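Local coordinates for ABC transporter, solute-binding protein (Staphylococcus aureus, PDB 6LKK), which binds glucose 6-phosphate as an extracellular solute-binding lipoprotein and probably serves as its sensor in two-component signal transduction, at residues Gly110-Arg115 against Pro123-Lys128. Sequence-based numbering, arbitrary orientation.
Sequences GDIKIR and PILKGK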
loop_
_atom_site.group_PDB
_atom_site.type_symbol
_atom_site.label_atom_id
_atom_site.label_comp_id
_atom_site.label_asym_id
_atom_site.label_seq_id
_atom_site.Cartn_x
_atom_site.Cartn_y
_atom_site.Cartn_z
ATOM N N GLY A 110 -17.275 -4.167 21.404
ATOM C CA GLY A 110 -18.388 -3.841 22.279
ATOM C C GLY A 110 -18.915 -2.454 21.966
ATOM O O GLY A 110 -19.139 -2.097 20.803
ATOM N N ASP A 111 -19.106 -1.652 23.009
ATOM C CA ASP A 111 -19.651 -0.309 22.864
ATOM C C ASP A 111 -18.583 0.745 22.603
ATOM O O ASP A 111 -18.920 1.929 22.505
ATOM C CB ASP A 111 -20.446 0.071 24.117
ATOM C CG ASP A 111 -21.700 -0.764 24.287
ATOM O OD1 ASP A 111 -22.279 -1.189 23.264
ATOM O OD2 ASP A 111 -22.106 -0.994 25.445
ATOM N N ILE A 112 -17.312 0.354 22.489
ATOM C CA ILE A 112 -16.250 1.317 22.220
ATOM C C ILE A 112 -16.446 1.905 20.830
ATOM O O ILE A 112 -16.582 1.172 19.844
ATOM C CB ILE A 112 -14.870 0.652 22.335
ATOM C CG1 ILE A 112 -14.668 0.039 23.724
ATOM C CG2 ILE A 112 -13.768 1.668 22.046
ATOM C CD1 ILE A 112 -13.498 -0.921 23.792
ATOM N N LYS A 113 -16.439 3.235 20.743
ATOM C CA LYS A 113 -16.546 3.930 19.465
ATOM C C LYS A 113 -15.159 4.195 18.895
ATOM O O LYS A 113 -14.288 4.734 19.586
ATOM C CB LYS A 113 -17.298 5.253 19.618
ATOM C CG LYS A 113 -18.756 5.136 20.041
ATOM C CD LYS A 113 -19.506 6.426 19.706
ATOM C CE LYS A 113 -20.394 6.918 20.843
ATOM N NZ LYS A 113 -20.581 8.400 20.796
ATOM N N ILE A 114 -14.958 3.830 17.631
ATOM C CA ILE A 114 -13.706 4.089 16.925
ATOM C C ILE A 114 -14.075 4.637 15.551
ATOM O O ILE A 114 -14.440 3.878 14.646
ATOM C CB ILE A 114 -12.824 2.843 16.808
ATOM C CG1 ILE A 114 -12.452 2.330 18.204
ATOM C CG2 ILE A 114 -11.562 3.172 16.023
ATOM C CD1 ILE A 114 -11.758 0.987 18.213
ATOM N N ARG A 115 -13.975 5.956 15.392
ATOM C CA ARG A 115 -14.247 6.626 14.130
ATOM C C ARG A 115 -12.990 7.114 13.426
ATOM O O ARG A 115 -13.069 7.495 12.252
ATOM C CB ARG A 115 -15.176 7.830 14.351
ATOM C CG ARG A 115 -16.651 7.487 14.499
ATOM C CD ARG A 115 -16.964 6.815 15.826
ATOM N NE ARG A 115 -18.398 6.571 15.968
ATOM C CZ ARG A 115 -19.266 7.422 16.509
ATOM N NH1 ARG A 115 -20.549 7.097 16.578
ATOM N NH2 ARG A 115 -18.863 8.590 16.990
ATOM N N PRO A 123 -8.360 5.812 26.663
ATOM C CA PRO A 123 -7.545 5.010 27.592
ATOM C C PRO A 123 -7.835 3.519 27.557
ATOM O O PRO A 123 -6.910 2.720 27.750
ATOM C CB PRO A 123 -7.888 5.620 28.956
ATOM C CG PRO A 123 -8.202 7.035 28.648
ATOM C CD PRO A 123 -8.899 7.018 27.316
ATOM N N ILE A 124 -9.083 3.111 27.314
ATOM C CA ILE A 124 -9.412 1.690 27.326
ATOM C C ILE A 124 -8.629 0.928 26.264
ATOM O O ILE A 124 -8.460 -0.292 26.374
ATOM C CB ILE A 124 -10.936 1.499 27.143
ATOM C CG1 ILE A 124 -11.343 0.039 27.376
ATOM C CG2 ILE A 124 -11.381 1.954 25.757
ATOM C CD1 ILE A 124 -11.203 -0.418 28.814
ATOM N N LEU A 125 -8.131 1.619 25.241
ATOM C CA LEU A 125 -7.439 0.983 24.129
ATOM C C LEU A 125 -5.923 0.989 24.277
ATOM O O LEU A 125 -5.231 0.472 23.395
ATOM C CB LEU A 125 -7.824 1.673 22.818
ATOM C CG LEU A 125 -9.284 1.524 22.383
ATOM C CD1 LEU A 125 -9.575 2.395 21.168
ATOM C CD2 LEU A 125 -9.629 0.071 22.089
ATOM N N LYS A 126 -5.389 1.546 25.363
ATOM C CA LYS A 126 -3.944 1.671 25.493
ATOM C C LYS A 126 -3.280 0.302 25.453
ATOM O O LYS A 126 -3.708 -0.632 26.137
ATOM C CB LYS A 126 -3.579 2.387 26.791
ATOM C CG LYS A 126 -2.080 2.558 26.971
ATOM C CD LYS A 126 -1.750 3.670 27.944
ATOM C CE LYS A 126 -0.270 3.671 28.298
ATOM N NZ LYS A 126 0.598 3.973 27.128
ATOM N N GLY A 127 -2.224 0.189 24.649
ATOM C CA GLY A 127 -1.518 -1.064 24.486
ATOM C C GLY A 127 -2.287 -2.147 23.763
ATOM O O GLY A 127 -1.764 -3.256 23.613
ATOM N N LYS A 128 -3.507 -1.866 23.309
ATOM C CA LYS A 128 -4.332 -2.838 22.606
ATOM C C LYS A 128 -4.556 -2.443 21.152
ATOM O O LYS A 128 -5.484 -2.942 20.507
ATOM C CB LYS A 128 -5.663 -3.012 23.338
ATOM C CG LYS A 128 -5.482 -3.418 24.797
ATOM C CD LYS A 128 -6.802 -3.698 25.493
ATOM C CE LYS A 128 -6.575 -4.094 26.944
ATOM N NZ LYS A 128 -7.818 -4.583 27.601
#
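Ile112 and Ile114 meet Ile124 and Leu125 in a small apolar contact within one loop of a type II periplasmic-binding-protein fold. The loop links strand 92-105 to strand 129-132. It lies far out on the molecule, away from the glucose 6-phosphate pocket. Ile112 comes first along 110-115. Its CG1 sits anti to the carbonyl carbon (chi1 -58°), and the chain runs on extended to CD1. This methyl reaches Ile124 and Leu125 of the short 3-10 segment 123-125. It lies 4.1 Å from CG2 of Ile124, with the two side chains slanting across each other. It also lies 4.3 Å from CD2 of Leu125. The Lys113 side chain starts out away from 123-128. The Lys113 O accepts a hydrogen bond from Gln122 NE2, a second link across the loop. Ile114 is buried and turns back to the same side as Ile112. It meets Leu125 tip to tip. Tyr183 touches both Ile112 and Leu125, while Leu120 packs on Ile114. After Leu125 the chain makes a type II turn, closed by Lys128 N to Leu125 O at 2.9 Å, with Gly127 at its third position. At the meeting of Leu125 with Ile114, CD1 of Leu125 lies 3.9 Å from CD1 of Ile114 and 4.1 Å from its CG1.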